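Cellulose binding protein (Clavibacter michiganensis subsp. michiganensis, PDB 4JCW) forms the C-terminal expansin-like module of a probable endocellulase that cuts beta-1,4-glucosidic links, and holds a chain of glucose units on its surface. Local coordinates at residues Trp121-Gln126 and Trp156-Pro161; Ala111-Glu116 and Gly189-Thr194; Thr55-Thr60 and Ile94-Tyr99. All blocks are in the same frame, centred on the assembly; numbering follows the deposited sequence.

Contact 1 of 3, residues Trp121-Gln126 and Trp156-Pro161; sequences WWAGLQ and WVTPSP. With BGC (beta-D-glucopyranose), chain C; BGC (beta-D-glucopyranose), chain B.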
loop_
_atom_site.group_PDB
_atom_site.type_symbol
_atom_site.label_atom_id
_atom_site.label_comp_id
_atom_site.label_asym_id
_atom_site.label_seq_id
_atom_site.Cartn_x
_atom_site.Cartn_y
_atom_site.Cartn_z
ATOM N N TRP A 121 -0.368 -15.867 -7.217
ATOM C CA TRP A 121 -1.034 -16.157 -5.947
ATOM C C TRP A 121 -1.950 -15.014 -5.520
ATOM O O TRP A 121 -3.021 -15.235 -4.964
ATOM C CB TRP A 121 -0.002 -16.422 -4.849
ATOM C CG TRP A 121 0.839 -17.621 -5.118
ATOM C CD1 TRP A 121 2.127 -17.636 -5.575
ATOM C CD2 TRP A 121 0.451 -18.986 -4.964
ATOM N NE1 TRP A 121 2.566 -18.930 -5.706
ATOM C CE2 TRP A 121 1.557 -19.779 -5.337
ATOM C CE3 TRP A 121 -0.721 -19.619 -4.540
ATOM C CZ2 TRP A 121 1.524 -21.169 -5.302
ATOM C CZ3 TRP A 121 -0.752 -21.001 -4.506
ATOM C CH2 TRP A 121 0.365 -21.761 -4.883
ATOM N N TRP A 122 -1.513 -13.790 -5.776
ATOM C CA TRP A 122 -2.297 -12.609 -5.448
ATOM C C TRP A 122 -1.770 -11.438 -6.253
ATOM O O TRP A 122 -0.559 -11.225 -6.328
ATOM C CB TRP A 122 -2.180 -12.279 -3.955
ATOM C CG TRP A 122 -2.931 -11.047 -3.560
ATOM C CD1 TRP A 122 -4.215 -10.980 -3.105
ATOM C CD2 TRP A 122 -2.442 -9.696 -3.592
ATOM N NE1 TRP A 122 -4.557 -9.672 -2.851
ATOM C CE2 TRP A 122 -3.487 -8.864 -3.138
ATOM C CE3 TRP A 122 -1.220 -9.111 -3.951
ATOM C CZ2 TRP A 122 -3.347 -7.478 -3.031
ATOM C CZ3 TRP A 122 -1.082 -7.728 -3.845
ATOM C CH2 TRP A 122 -2.144 -6.929 -3.397
ATOM N N ALA A 123 -2.671 -10.671 -6.860
ATOM C CA ALA A 123 -2.232 -9.541 -7.660
ATOM C C ALA A 123 -3.162 -8.349 -7.514
ATOM O O ALA A 123 -4.364 -8.504 -7.254
ATOM C CB ALA A 123 -2.128 -9.944 -9.132
ATOM N N GLY A 124 -2.589 -7.159 -7.663
ATOM C CA GLY A 124 -3.371 -5.941 -7.816
ATOM C C GLY A 124 -3.175 -5.354 -9.202
ATOM O O GLY A 124 -2.071 -5.405 -9.745
ATOM N N LEU A 125 -4.253 -4.826 -9.785
ATOM C CA LEU A 125 -4.170 -4.070 -11.041
ATOM C C LEU A 125 -4.711 -2.647 -10.869
ATOM O O LEU A 125 -5.761 -2.434 -10.256
ATOM C CB LEU A 125 -4.973 -4.742 -12.154
ATOM C CG LEU A 125 -4.773 -6.191 -12.566
ATOM C CD1 LEU A 125 -5.592 -6.456 -13.813
ATOM C CD2 LEU A 125 -3.315 -6.493 -12.803
ATOM N N GLN A 126 -4.008 -1.679 -11.442
ATOM C CA GLN A 126 -4.479 -0.297 -11.463
ATOM C C GLN A 126 -4.811 0.119 -12.880
ATOM O O GLN A 126 -4.002 -0.063 -13.789
ATOM C CB GLN A 126 -3.405 0.636 -10.915
ATOM C CG GLN A 126 -3.707 2.111 -11.069
ATOM C CD GLN A 126 -2.723 2.979 -10.285
ATOM O OE1 GLN A 126 -1.536 3.069 -10.620
ATOM N NE2 GLN A 126 -3.213 3.602 -9.222
ATOM N N TRP A 156 -7.213 -2.814 -8.055
ATOM C CA TRP A 156 -8.221 -3.862 -8.042
ATOM C C TRP A 156 -7.483 -5.159 -7.790
ATOM O O TRP A 156 -6.479 -5.425 -8.436
ATOM C CB TRP A 156 -8.927 -3.931 -9.392
ATOM C CG TRP A 156 -9.749 -2.705 -9.684
ATOM C CD1 TRP A 156 -9.296 -1.489 -10.101
ATOM C CD2 TRP A 156 -11.171 -2.586 -9.568
ATOM N NE1 TRP A 156 -10.346 -0.618 -10.252
ATOM C CE2 TRP A 156 -11.509 -1.267 -9.925
ATOM C CE3 TRP A 156 -12.187 -3.465 -9.181
ATOM C CZ2 TRP A 156 -12.821 -0.812 -9.925
ATOM C CZ3 TRP A 156 -13.496 -3.013 -9.184
ATOM C CH2 TRP A 156 -13.798 -1.696 -9.555
ATOM N N VAL A 157 -7.979 -5.976 -6.870
ATOM C CA VAL A 157 -7.186 -7.115 -6.437
ATOM C C VAL A 157 -7.881 -8.469 -6.581
ATOM O O VAL A 157 -9.102 -8.559 -6.549
ATOM C CB VAL A 157 -6.697 -6.913 -4.983
ATOM C CG1 VAL A 157 -5.769 -5.688 -4.908
ATOM C CG2 VAL A 157 -7.880 -6.775 -4.028
ATOM N N THR A 158 -7.076 -9.518 -6.732
ATOM C CA THR A 158 -7.562 -10.876 -6.917
ATOM C C THR A 158 -8.139 -11.450 -5.631
ATOM O O THR A 158 -7.480 -11.442 -4.591
ATOM C CB THR A 158 -6.422 -11.790 -7.375
ATOM O OG1 THR A 158 -5.334 -11.679 -6.446
ATOM C CG2 THR A 158 -5.931 -11.374 -8.757
ATOM N N PRO A 159 -9.376 -11.968 -5.698
ATOM C CA PRO A 159 -9.915 -12.619 -4.498
ATOM C C PRO A 159 -9.325 -14.017 -4.313
ATOM O O PRO A 159 -9.380 -14.567 -3.216
ATOM C CB PRO A 159 -11.415 -12.706 -4.791
ATOM C CG PRO A 159 -11.519 -12.666 -6.285
ATOM C CD PRO A 159 -10.396 -11.780 -6.744
ATOM N N SER A 160 -8.768 -14.569 -5.387
ATOM C CA SER A 160 -8.250 -15.934 -5.410
ATOM C C SER A 160 -7.101 -16.021 -6.411
ATOM O O SER A 160 -7.011 -15.192 -7.322
ATOM C CB SER A 160 -9.357 -16.912 -5.817
ATOM O OG SER A 160 -10.383 -16.949 -4.846
ATOM N N PRO A 161 -6.209 -17.014 -6.237
ATOM C CA PRO A 161 -5.089 -17.201 -7.166
ATOM C C PRO A 161 -5.560 -17.300 -8.613
ATOM O O PRO A 161 -6.633 -17.840 -8.873
ATOM C CB PRO A 161 -4.494 -18.542 -6.725
ATOM C CG PRO A 161 -4.824 -18.639 -5.274
ATOM C CD PRO A 161 -6.180 -17.997 -5.137
HETATM C C2 BGC C . 0.776 -9.824 -0.223
HETATM C C3 BGC C . 0.214 -11.106 -0.806
HETATM C C4 BGC C . -0.926 -11.496 0.056
HETATM C C5 BGC C . -1.958 -10.375 0.030
HETATM C C6 BGC C . -3.071 -10.701 1.014
HETATM C C1 BGC C . -0.289 -8.771 -0.330
HETATM O O2 BGC C . 1.880 -9.420 -1.037
HETATM O O3 BGC C . 1.192 -12.152 -0.782
HETATM O O4 BGC C . -1.493 -12.683 -0.525
HETATM O O5 BGC C . -1.396 -9.152 0.510
HETATM O O6 BGC C . -3.690 -11.929 0.636
HETATM C C2 BGC B . -2.297 -4.756 0.257
HETATM C C3 BGC B . -1.707 -6.085 0.654
HETATM C C4 BGC B . -0.415 -6.310 -0.138
HETATM C C5 BGC B . 0.558 -5.193 0.181
HETATM C C6 BGC B . 1.794 -5.362 -0.722
HETATM C C1 BGC B . -1.278 -3.717 0.573
HETATM O O2 BGC B . -3.469 -4.479 1.047
HETATM O O3 BGC B . -2.729 -7.018 0.319
HETATM O O4 BGC B . 0.286 -7.556 0.133
HETATM O O5 BGC B . -0.054 -3.940 -0.166
HETATM O O6 BGC B . 1.464 -5.329 -2.124
HETATM O O HOH W 1 -5.583 -14.128 -4.438
HETATM O O HOH W 2 -7.604 -10.033 -2.272
#
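W122 lays its indole obliquely against V157, CZ2 standing 3.5 Å from V157 CG1, while one face of the ring is given over to sugar. The side chain swings CG anti to the backbone N (chi1 178°), which turns one face of the ring to the bound glucoses: C5 of glucose C sits 3.6 Å above the ring plane, toward the rim, and O3 of glucose B comes within 3.4 Å of W122 CZ2. G124 N lies over the opposite face. A water in the ring plane accepts from W122 NE1 and donates to T158 O, tying the indole edge to 156-161. An aromatic platform under a glucan, as in other expansin C-terminal domains, which are beta-sandwiches, is consistent with cellulose binding. Beside the indole, T158 OG1 lies obliquely near W122 CD1 and accepts from A123 N at 2.9 Å and 165°. T158 N returns a bond to A123 O. Regular antiparallel pairing then takes over, with L125 N to W156 O and W156 N to L125 O both at 2.7 Å. W156 presents its ring edge to L125 O, while the ring itself packs on L148, I134 and V137. Toward the loop end, P161 CG approaches W121 CE3 at 4.3 Å.

Contact 2 of 3, residues Ala111-Glu116 and Gly189-Thr194; sequences AIRVKE and GEIQRT. With BGC (beta-D-glucopyranose), chain B; BGC (beta-D-glucopyranose), chain D.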
loop_
_atom_site.group_PDB
_atom_site.type_symbol
_atom_site.label_atom_id
_atom_site.label_comp_id
_atom_site.label_asym_id
_atom_site.label_seq_id
_atom_site.Cartn_x
_atom_site.Cartn_y
_atom_site.Cartn_z
ATOM N N ALA A 111 -4.186 2.517 -19.732
ATOM C CA ALA A 111 -2.994 1.760 -19.376
ATOM C C ALA A 111 -3.262 0.913 -18.141
ATOM O O ALA A 111 -4.223 1.157 -17.395
ATOM C CB ALA A 111 -1.804 2.686 -19.159
ATOM N N ILE A 112 -2.429 -0.106 -17.939
ATOM C CA ILE A 112 -2.581 -0.974 -16.778
ATOM C C ILE A 112 -1.253 -1.118 -16.048
ATOM O O ILE A 112 -0.207 -1.304 -16.672
ATOM C CB ILE A 112 -3.096 -2.371 -17.189
ATOM C CG1 ILE A 112 -4.476 -2.271 -17.838
ATOM C CG2 ILE A 112 -3.159 -3.297 -15.989
ATOM C CD1 ILE A 112 -5.586 -1.909 -16.888
ATOM N N ARG A 113 -1.284 -0.994 -14.724
ATOM C CA ARG A 113 -0.095 -1.249 -13.926
ATOM C C ARG A 113 -0.354 -2.359 -12.915
ATOM O O ARG A 113 -1.305 -2.292 -12.154
ATOM C CB ARG A 113 0.367 0.011 -13.201
ATOM C CG ARG A 113 1.595 -0.234 -12.351
ATOM C CD ARG A 113 2.184 1.056 -11.869
ATOM N NE ARG A 113 1.304 1.756 -10.945
ATOM C CZ ARG A 113 1.763 2.583 -10.012
ATOM N NH1 ARG A 113 3.068 2.774 -9.925
ATOM N NH2 ARG A 113 0.935 3.209 -9.181
ATOM N N VAL A 114 0.498 -3.376 -12.924
ATOM C CA VAL A 114 0.415 -4.453 -11.943
ATOM C C VAL A 114 1.146 -4.001 -10.679
ATOM O O VAL A 114 2.233 -3.428 -10.767
ATOM C CB VAL A 114 1.035 -5.737 -12.515
ATOM C CG1 VAL A 114 1.082 -6.827 -11.466
ATOM C CG2 VAL A 114 0.237 -6.202 -13.742
ATOM N N LYS A 115 0.540 -4.237 -9.514
ATOM C CA LYS A 115 1.109 -3.798 -8.234
ATOM C C LYS A 115 2.434 -4.482 -7.920
ATOM O O LYS A 115 2.615 -5.670 -8.220
ATOM C CB LYS A 115 0.139 -4.063 -7.079
ATOM C CG LYS A 115 0.474 -3.248 -5.824
ATOM C CD LYS A 115 -0.550 -3.436 -4.729
ATOM C CE LYS A 115 -0.251 -2.523 -3.532
ATOM N NZ LYS A 115 1.058 -2.841 -2.881
ATOM N N GLU A 116 3.358 -3.727 -7.326
ATOM C CA GLU A 116 4.573 -4.314 -6.770
ATOM C C GLU A 116 4.169 -5.472 -5.865
ATOM O O GLU A 116 3.158 -5.390 -5.158
ATOM C CB GLU A 116 5.379 -3.277 -5.971
ATOM C CG GLU A 116 5.942 -2.153 -6.815
ATOM C CD GLU A 116 4.915 -1.086 -7.151
ATOM O OE1 GLU A 116 3.791 -1.131 -6.595
ATOM O OE2 GLU A 116 5.234 -0.200 -7.979
ATOM N N GLY A 189 4.884 -3.278 -11.241
ATOM C CA GLY A 189 5.491 -1.963 -11.303
ATOM C C GLY A 189 5.502 -1.308 -12.670
ATOM O O GLY A 189 5.638 -0.089 -12.777
ATOM N N GLU A 190 5.352 -2.104 -13.723
ATOM C CA GLU A 190 5.435 -1.580 -15.084
ATOM C C GLU A 190 4.094 -1.016 -15.561
ATOM O O GLU A 190 3.047 -1.605 -15.325
ATOM C CB GLU A 190 5.910 -2.683 -16.040
ATOM C CG GLU A 190 5.948 -2.264 -17.501
ATOM C CD GLU A 190 6.413 -3.377 -18.431
ATOM O OE1 GLU A 190 6.875 -4.428 -17.935
ATOM O OE2 GLU A 190 6.317 -3.193 -19.663
ATOM N N ILE A 191 4.126 0.133 -16.228
ATOM C CA ILE A 191 2.920 0.664 -16.851
ATOM C C ILE A 191 2.794 0.057 -18.243
ATOM O O ILE A 191 3.593 0.354 -19.136
ATOM C CB ILE A 191 2.951 2.208 -16.950
ATOM C CG1 ILE A 191 3.110 2.830 -15.567
ATOM C CG2 ILE A 191 1.666 2.726 -17.564
ATOM C CD1 ILE A 191 3.365 4.308 -15.604
ATOM N N GLN A 192 1.799 -0.804 -18.420
ATOM C CA GLN A 192 1.573 -1.464 -19.695
ATOM C C GLN A 192 0.594 -0.663 -20.541
ATOM O O GLN A 192 -0.534 -0.405 -20.113
ATOM C CB GLN A 192 1.066 -2.890 -19.472
ATOM C CG GLN A 192 2.067 -3.765 -18.720
ATOM C CD GLN A 192 1.597 -5.205 -18.524
ATOM O OE1 GLN A 192 1.310 -5.917 -19.486
ATOM N NE2 GLN A 192 1.530 -5.640 -17.266
ATOM N N ARG A 193 1.035 -0.274 -21.734
ATOM C CA ARG A 193 0.223 0.556 -22.627
ATOM C C ARG A 193 -0.753 -0.293 -23.430
ATOM O O ARG A 193 -0.488 -1.463 -23.703
ATOM C CB ARG A 193 1.119 1.332 -23.594
ATOM C CG ARG A 193 2.226 2.137 -22.927
ATOM C CD ARG A 193 1.675 3.285 -22.099
ATOM N NE ARG A 193 2.730 3.949 -21.336
ATOM C CZ ARG A 193 2.520 4.922 -20.453
ATOM N NH1 ARG A 193 1.286 5.353 -20.220
ATOM N NH2 ARG A 193 3.544 5.465 -19.801
ATOM N N THR A 194 -1.889 0.291 -23.800
ATOM C CA THR A 194 -2.817 -0.370 -24.706
ATOM C C THR A 194 -3.253 0.607 -25.790
ATOM O O THR A 194 -2.934 1.795 -25.742
ATOM C CB THR A 194 -4.092 -0.892 -23.994
ATOM O OG1 THR A 194 -5.013 0.190 -23.796
ATOM C CG2 THR A 194 -3.758 -1.548 -22.653
HETATM C C2 BGC B . -2.297 -4.756 0.257
HETATM C C3 BGC B . -1.707 -6.085 0.654
HETATM C C4 BGC B . -0.415 -6.310 -0.138
HETATM C C5 BGC B . 0.558 -5.193 0.181
HETATM C C6 BGC B . 1.794 -5.362 -0.722
HETATM C C1 BGC B . -1.278 -3.717 0.573
HETATM O O2 BGC B . -3.469 -4.479 1.047
HETATM O O3 BGC B . -2.729 -7.018 0.319
HETATM O O4 BGC B . 0.286 -7.556 0.133
HETATM O O5 BGC B . -0.054 -3.940 -0.166
HETATM O O6 BGC B . 1.464 -5.329 -2.124
HETATM C C2 BGC D . 0.061 0.747 0.095
HETATM C C3 BGC D . -0.405 -0.595 -0.448
HETATM C C4 BGC D . -1.327 -1.224 0.567
HETATM C C5 BGC D . -2.493 -0.362 0.864
HETATM C C6 BGC D . -3.204 -1.088 2.016
HETATM C C1 BGC D . -1.216 1.588 0.313
HETATM O O2 BGC D . 0.967 1.433 -0.818
HETATM O O3 BGC D . 0.749 -1.419 -0.670
HETATM O O4 BGC D . -1.860 -2.490 0.205
HETATM O O5 BGC D . -2.042 0.916 1.310
HETATM O O6 BGC D . -4.347 -0.384 2.459
HETATM O O HOH W 3 2.358 -3.937 -14.966
#
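A single water is gripped from three directions where V114 meets E190 and Q192: V114 N donates to it at 2.8 Å, Q192 NE2 donates to it at 3.0 Å, and it donates a hydrogen bond to E190 O. V114 N and E190 O stand too far apart to bond directly, so the water bridges a step at which the two backbones stand apart. Q192 reaches it with a chain extended beyond CG, and its amide passes obliquely by V114 CG2; the same NE2 also donates to R185 O.

On one flank of the water the pairing is regular. I112 and Q192 form an antiparallel hydrogen-bonded pair, Q192 N reaching I112 O at 2.7 Å and I112 N reaching Q192 O at 2.9 Å. On the other flank G189 N donates almost straight, at 174°, to V114 O. G189 has a positive phi of 87°, well suited to a residue without a side chain, and its CA rests by E116 OE2.

K115 points away from this seam and goes to the ligand. Its chain is straight as far as CE and bends at chi4 (-63°), bringing NZ within 2.6 Å of O6 of glucose B and 2.6 Å of O3 of glucose D, with a longer bond to O5 of glucose B. K115 thus clasps two sugar units of the glucan on the cellulose-binding face of the expansin C-terminal domain, and K115 of the second subunit also bonds to bound glucose.

The weakly bonded strand 191-193 is an outermost strand of its sheet within the chain. Strand 111-114 separates it from strand 124-128, with R113 NH2 bonded to Q126 OE1, while I112 and Q192 pack on L184 of strand 178-184.

Contact 3 of 3, residues Thr55-Thr60 and Ile94-Tyr99; sequences TGPKGT and IIPISY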
loop_
_atom_site.group_PDB
_atom_site.type_symbol
_atom_site.label_atom_id
_atom_site.label_comp_id
_atom_site.label_asym_id
_atom_site.label_seq_id
_atom_site.Cartn_x
_atom_site.Cartn_y
_atom_site.Cartn_z
ATOM N N THR A 55 -14.123 26.055 -10.280
ATOM C CA THR A 55 -14.158 27.489 -10.503
ATOM C C THR A 55 -13.971 28.234 -9.189
ATOM O O THR A 55 -14.693 27.977 -8.228
ATOM C CB THR A 55 -15.486 27.898 -11.140
ATOM O OG1 THR A 55 -15.670 27.146 -12.346
ATOM C CG2 THR A 55 -15.503 29.396 -11.452
ATOM N N GLY A 56 -12.997 29.144 -9.153
ATOM C CA GLY A 56 -12.783 30.002 -7.995
ATOM C C GLY A 56 -12.730 31.469 -8.379
ATOM O O GLY A 56 -13.081 31.829 -9.509
ATOM N N PRO A 57 -12.285 32.332 -7.450
ATOM C CA PRO A 57 -12.250 33.778 -7.710
ATOM C C PRO A 57 -11.476 34.163 -8.979
ATOM O O PRO A 57 -11.915 35.063 -9.689
ATOM C CB PRO A 57 -11.556 34.346 -6.464
ATOM C CG PRO A 57 -11.859 33.334 -5.372
ATOM C CD PRO A 57 -11.834 31.997 -6.081
ATOM N N LYS A 58 -10.370 33.484 -9.273
ATOM C CA LYS A 58 -9.538 33.849 -10.426
ATOM C C LYS A 58 -9.943 33.193 -11.746
ATOM O O LYS A 58 -9.517 33.625 -12.814
ATOM C CB LYS A 58 -8.068 33.518 -10.165
ATOM C CG LYS A 58 -7.370 34.384 -9.131
ATOM C CD LYS A 58 -5.921 33.932 -8.987
ATOM C CE LYS A 58 -5.192 34.663 -7.885
ATOM N NZ LYS A 58 -3.813 34.120 -7.700
ATOM N N GLY A 59 -10.745 32.138 -11.687
ATOM C CA GLY A 59 -11.149 31.464 -12.910
ATOM C C GLY A 59 -11.447 29.997 -12.690
ATOM O O GLY A 59 -11.954 29.629 -11.638
ATOM N N THR A 60 -11.124 29.172 -13.687
ATOM C CA THR A 60 -11.442 27.747 -13.682
ATOM C C THR A 60 -10.216 26.915 -14.050
ATOM O O THR A 60 -9.503 27.227 -15.005
ATOM C CB THR A 60 -12.582 27.433 -14.688
ATOM O OG1 THR A 60 -13.801 28.053 -14.256
ATOM C CG2 THR A 60 -12.808 25.936 -14.800
ATOM N N ILE A 94 -8.336 29.700 2.543
ATOM C CA ILE A 94 -9.578 29.068 2.146
ATOM C C ILE A 94 -10.294 30.011 1.192
ATOM O O ILE A 94 -10.314 31.222 1.410
ATOM C CB ILE A 94 -10.444 28.769 3.386
ATOM C CG1 ILE A 94 -11.774 28.141 2.998
ATOM C CG2 ILE A 94 -10.666 30.023 4.207
ATOM C CD1 ILE A 94 -12.634 27.858 4.197
ATOM N N ILE A 95 -10.848 29.456 0.121
ATOM C CA ILE A 95 -11.557 30.249 -0.880
ATOM C C ILE A 95 -12.859 29.551 -1.263
ATOM O O ILE A 95 -12.939 28.318 -1.221
ATOM C CB ILE A 95 -10.714 30.414 -2.165
ATOM C CG1 ILE A 95 -10.341 29.043 -2.735
ATOM C CG2 ILE A 95 -9.479 31.253 -1.901
ATOM C CD1 ILE A 95 -9.417 29.092 -3.941
ATOM N N PRO A 96 -13.883 30.332 -1.654
ATOM C CA PRO A 96 -15.127 29.729 -2.140
ATOM C C PRO A 96 -14.948 29.196 -3.549
ATOM O O PRO A 96 -14.305 29.844 -4.379
ATOM C CB PRO A 96 -16.092 30.916 -2.178
ATOM C CG PRO A 96 -15.207 32.090 -2.441
ATOM C CD PRO A 96 -13.925 31.807 -1.725
ATOM N N ILE A 97 -15.507 28.022 -3.812
ATOM C CA ILE A 97 -15.426 27.413 -5.132
ATOM C C ILE A 97 -16.744 26.774 -5.540
ATOM O O ILE A 97 -17.657 26.608 -4.731
ATOM C CB ILE A 97 -14.363 26.307 -5.183
ATOM C CG1 ILE A 97 -14.684 25.215 -4.158
ATOM C CG2 ILE A 97 -12.961 26.887 -4.940
ATOM C CD1 ILE A 97 -13.745 24.035 -4.230
ATOM N N SER A 98 -16.830 26.420 -6.815
ATOM C CA SER A 98 -17.880 25.537 -7.291
ATOM C C SER A 98 -17.176 24.529 -8.184
ATOM O O SER A 98 -16.170 24.858 -8.822
ATOM C CB SER A 98 -18.959 26.310 -8.049
ATOM O OG SER A 98 -18.419 26.979 -9.165
ATOM N N TYR A 99 -17.662 23.294 -8.208
ATOM C CA TYR A 99 -17.012 22.287 -9.038
ATOM C C TYR A 99 -17.934 21.229 -9.612
ATOM O O TYR A 99 -19.010 20.966 -9.078
ATOM C CB TYR A 99 -15.856 21.615 -8.293
ATOM C CG TYR A 99 -16.200 20.892 -7.001
ATOM C CD1 TYR A 99 -16.414 19.523 -6.987
ATOM C CD2 TYR A 99 -16.237 21.571 -5.787
ATOM C CE1 TYR A 99 -16.682 18.844 -5.803
ATOM C CE2 TYR A 99 -16.502 20.901 -4.592
ATOM C CZ TYR A 99 -16.726 19.537 -4.610
ATOM O OH TYR A 99 -16.997 18.853 -3.437
#
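T55 sets its CB 3.7 Å from S98 OG, the place where the two side chains of this antiparallel pair meet on one face of the sheet. Beyond CB, OG1, held beside the backbone N by a chi1 of -56°, turns from S98 toward the returning strand of its own hairpin and shares a hydrogen bond of 2.8 Å with T60 OG1; either hydroxyl could donate. T55 therefore touches both neighbours at once, S98 through its CB and T60 through its tip.

The backbone pairs with S98 as well. T55 N donates to S98 O at 2.8 Å, nearly straight at 172°, and S98 N answers to T55 O at 3.0 Å. I97 CA comes close enough to T55 O for a CA-H...O contact, so this one carbonyl receives both a true bond and a weaker one.

Beyond T55 the chain makes a tight turn. P57 and K58 occupy its two corners, and the backbones of G56 and G59 bond to each other in both directions, the closure of a two-residue beta-hairpin. P57 leans back on 94-99: its CD lies 3.7 Å from P96 O and 4.3 Å from I95 CD1, loose packing at a surface edge. I95 itself faces F84 and L87 of helix 81-87. K58 sends its NZ over to R85 O and G88 O, linking the turn to the end of that helix.

Strand 95-101 is bonded along its other side to strand 3-10, as in I97 with G5, and so lies between the first strand of the domain and the 51-56 hairpin arm. The family is that of the double-psi beta-barrel, the fold of the expansin N-terminal domain, and the pairing of the first and last strands is consistent with it.

Overall arrangement
Contacts 1 and 2 belong to one sheet of the expansin C-terminal domain, where strands 124-128 and 111-114 are neighbours; Q126 N to R113 O and G124 O to K115 N probably bond them, and L125 packs on V114. Both are mainly buried, and both touch glucose B, but by different chemistry: contact 1 offers an aromatic face, contact 2 a lysine amine. Contact 3 lies in the other domain, on the far side of the chain's centre, its centre about 40 Å from that of contact 1. It is partly buried, binds no sugar, and joins hairpin to strand by backbone bonds and proline packing.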